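Local coordinates for adenine phosphoribosyltransferase (Giardia intestinalis, PDB 1L1Q), which catalyses the transfer of a phosphoribosyl group from phosphoribosyl pyrophosphate to adenine, a step of purine salvage, at residues Ala136-Glu141 and Gly168-Arg173. Sequence-based numbering, arbitrary orientation.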
ATOM      1  N   ALA A 136     -13.186   9.823  -5.896  1.00 30.99           N
ATOM      2  CA  ALA A 136     -13.071   8.367  -5.949  1.00 29.99           C
ATOM      3  C   ALA A 136     -14.415   7.693  -6.207  1.00 29.25           C
ATOM      4  O   ALA A 136     -14.491   6.718  -6.955  1.00 28.16           O
ATOM      5  CB  ALA A 136     -12.455   7.840  -4.647  1.00 28.95           C
ATOM      6  N   ILE A 137     -15.467   8.209  -5.575  1.00 28.85           N
ATOM      7  CA  ILE A 137     -16.810   7.672  -5.755  1.00 30.24           C
ATOM      8  C   ILE A 137     -17.188   7.861  -7.216  1.00 31.80           C
ATOM      9  O   ILE A 137     -17.727   6.960  -7.858  1.00 31.42           O
ATOM     10  CB  ILE A 137     -17.840   8.428  -4.883  1.00 30.60           C
ATOM     11  CG1 ILE A 137     -17.443   8.321  -3.411  1.00 30.52           C
ATOM     12  CG2 ILE A 137     -19.251   7.860  -5.115  1.00 27.71           C
ATOM     13  CD1 ILE A 137     -18.203   9.261  -2.498  1.00 28.92           C
ATOM     14  N   GLU A 138     -16.886   9.044  -7.739  1.00 32.99           N
ATOM     15  CA  GLU A 138     -17.188   9.357  -9.124  1.00 34.29           C
ATOM     16  C   GLU A 138     -16.524   8.355 -10.053  1.00 33.67           C
ATOM     17  O   GLU A 138     -17.172   7.810 -10.946  1.00 32.85           O
ATOM     18  CB  GLU A 138     -16.727  10.783  -9.453  1.00 37.45           C
ATOM     19  CG  GLU A 138     -17.480  11.850  -8.665  1.00 42.62           C
ATOM     20  CD  GLU A 138     -16.935  13.258  -8.877  1.00 46.77           C
ATOM     21  OE1 GLU A 138     -17.540  14.209  -8.330  1.00 46.57           O
ATOM     22  OE2 GLU A 138     -15.907  13.416  -9.578  1.00 47.80           O
ATOM     23  N   LEU A 139     -15.236   8.103  -9.836  1.00 32.72           N
ATOM     24  CA  LEU A 139     -14.501   7.151 -10.663  1.00 31.62           C
ATOM     25  C   LEU A 139     -15.143   5.771 -10.639  1.00 31.43           C
ATOM     26  O   LEU A 139     -15.310   5.136 -11.682  1.00 31.59           O
ATOM     27  CB  LEU A 139     -13.053   7.014 -10.192  1.00 32.41           C
ATOM     28  CG  LEU A 139     -11.939   7.819 -10.860  1.00 33.54           C
ATOM     29  CD1 LEU A 139     -10.606   7.286 -10.376  1.00 32.53           C
ATOM     30  CD2 LEU A 139     -12.019   7.690 -12.372  1.00 33.93           C
ATOM     31  N   CYS A 140     -15.480   5.295  -9.445  1.00 29.47           N
ATOM     32  CA  CYS A 140     -16.092   3.983  -9.314  1.00 28.13           C
ATOM     33  C   CYS A 140     -17.395   3.929 -10.098  1.00 28.41           C
ATOM     34  O   CYS A 140     -17.682   2.954 -10.789  1.00 26.77           O
ATOM     35  CB  CYS A 140     -16.355   3.657  -7.839  1.00 28.01           C
ATOM     36  SG  CYS A 140     -14.856   3.346  -6.871  1.00 25.66           S
ATOM     37  N   GLU A 141     -18.183   4.991  -9.997  1.00 29.36           N
ATOM     38  CA  GLU A 141     -19.449   5.032 -10.708  1.00 29.43           C
ATOM     39  C   GLU A 141     -19.257   5.082 -12.226  1.00 29.54           C
ATOM     40  O   GLU A 141     -20.016   4.450 -12.968  1.00 29.95           O
ATOM     41  CB  GLU A 141     -20.293   6.202 -10.189  1.00 30.99           C
ATOM     42  CG  GLU A 141     -20.712   5.985  -8.735  1.00 31.24           C
ATOM     43  CD  GLU A 141     -21.435   7.168  -8.100  1.00 35.61           C
ATOM     44  OE1 GLU A 141     -22.009   6.983  -7.001  1.00 35.31           O
ATOM     45  OE2 GLU A 141     -21.430   8.275  -8.682  1.00 34.08           O
ATOM     46  N   GLY A 168     -21.065  13.357   1.629  1.00 31.48           N
ATOM     47  CA  GLY A 168     -22.453  12.935   1.769  1.00 31.97           C
ATOM     48  C   GLY A 168     -23.345  13.213   0.569  1.00 32.60           C
ATOM     49  O   GLY A 168     -24.471  12.706   0.487  1.00 30.50           O
ATOM     50  N   GLN A 169     -22.858  14.029  -0.360  1.00 32.92           N
ATOM     51  CA  GLN A 169     -23.627  14.342  -1.561  1.00 34.53           C
ATOM     52  C   GLN A 169     -23.651  13.139  -2.509  1.00 35.31           C
ATOM     53  O   GLN A 169     -24.583  12.981  -3.307  1.00 34.45           O
ATOM     54  CB  GLN A 169     -23.019  15.555  -2.282  1.00 33.24           C
ATOM     55  CG  GLN A 169     -23.320  16.892  -1.617  1.00 32.98           C
ATOM     56  CD  GLN A 169     -24.812  17.157  -1.524  1.00 31.04           C
ATOM     57  OE1 GLN A 169     -25.520  17.143  -2.531  1.00 30.91           O
ATOM     58  NE2 GLN A 169     -25.296  17.389  -0.315  1.00 31.43           N
ATOM     59  N   LYS A 170     -22.625  12.293  -2.404  1.00 34.64           N
ATOM     60  CA  LYS A 170     -22.483  11.109  -3.246  1.00 34.19           C
ATOM     61  C   LYS A 170     -22.583   9.794  -2.466  1.00 34.31           C
ATOM     62  O   LYS A 170     -23.041   8.783  -3.000  1.00 31.27           O
ATOM     63  CB  LYS A 170     -21.130  11.141  -3.963  1.00 36.48           C
ATOM     64  CG  LYS A 170     -20.950  12.260  -4.972  1.00 39.07           C
ATOM     65  CD  LYS A 170     -21.618  11.934  -6.292  1.00 42.64           C
ATOM     66  CE  LYS A 170     -21.352  13.027  -7.311  1.00 44.15           C
ATOM     67  NZ  LYS A 170     -19.879  13.285  -7.451  1.00 47.10           N
ATOM     68  N   CYS A 171     -22.137   9.807  -1.212  1.00 33.66           N
ATOM     69  CA  CYS A 171     -22.172   8.602  -0.387  1.00 33.53           C
ATOM     70  C   CYS A 171     -22.290   8.930   1.100  1.00 34.11           C
ATOM     71  O   CYS A 171     -21.470   9.661   1.647  1.00 34.92           O
ATOM     72  CB  CYS A 171     -20.910   7.763  -0.643  1.00 32.78           C
ATOM     73  SG  CYS A 171     -20.932   6.154   0.178  1.00 31.95           S
ATOM     74  N   THR A 172     -23.311   8.378   1.753  1.00 33.91           N
ATOM     75  CA  THR A 172     -23.535   8.635   3.171  1.00 35.45           C
ATOM     76  C   THR A 172     -23.222   7.429   4.062  1.00 36.10           C
ATOM     77  O   THR A 172     -23.522   7.439   5.260  1.00 37.05           O
ATOM     78  CB  THR A 172     -24.991   9.066   3.433  1.00 35.54           C
ATOM     79  OG1 THR A 172     -25.878   8.003   3.063  1.00 37.26           O
ATOM     80  CG2 THR A 172     -25.326  10.307   2.627  1.00 37.63           C
ATOM     81  N   ARG A 173     -22.650   6.384   3.472  1.00 34.79           N
ATOM     82  CA  ARG A 173     -22.277   5.195   4.231  1.00 33.99           C
ATOM     83  C   ARG A 173     -20.790   5.379   4.511  1.00 33.45           C
ATOM     84  O   ARG A 173     -19.940   4.812   3.820  1.00 30.95           O
ATOM     85  CB  ARG A 173     -22.510   3.935   3.399  1.00 35.66           C
ATOM     86  CG  ARG A 173     -23.896   3.850   2.801  1.00 38.03           C
ATOM     87  CD  ARG A 173     -24.083   2.578   2.012  1.00 39.61           C
ATOM     88  NE  ARG A 173     -25.295   2.636   1.205  1.00 43.68           N
ATOM     89  CZ  ARG A 173     -25.360   3.182  -0.006  1.00 45.43           C
ATOM     90  NH1 ARG A 173     -24.275   3.714  -0.563  1.00 42.18           N
ATOM     91  NH2 ARG A 173     -26.517   3.203  -0.660  1.00 48.00           N
TER
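Lys170 meets two residues of the helix at two levels, Ile137 through its first methylene and Glu138 through its ammonium group. Its CB lies against both outer branches of Ile137, 3.8 Å from CD1 and 4.0 Å from CG2, so the first methylene of the lysine rests over the notch between the two methyls. The extended chi2 of Ile137 (168°) carries CD1 onward to Cys171, whose CB it meets at 3.6 Å. A branched aliphatic chain and a small, weakly polar cysteine suit this buried spot.

Farther out, the lysine is bent at chi2 (-80°) and again at chi4 (54°), which turns its ammonium group toward Glu138, one residue along the helix. Glu138 stretches out to meet it, and OE1 forms a salt bridge with NZ of Lys170 at 2.7 Å. The ammonium comes in beside the carboxylate, on the side of Glu138 CG, the two chains crossing at a slant. Glu141, one helical turn on, brings OE2 to 5.4 Å from NZ of Lys170, too far for contact, though its negative charge probably still favours the ammonium. Both glutamates are partly exposed, as suits long, flexible acids at the edge of a packed interface.

The contact joins helix 131-142 to the loop between helix 163-167 and strand 174-176, within the phosphoribosyltransferase fold. Beneath it runs strand 150-154 of the central sheet: Ile137 and Cys171 both rest on Ile152, and Ile137 also touches Ile150 and, on strand 120-124, Leu122.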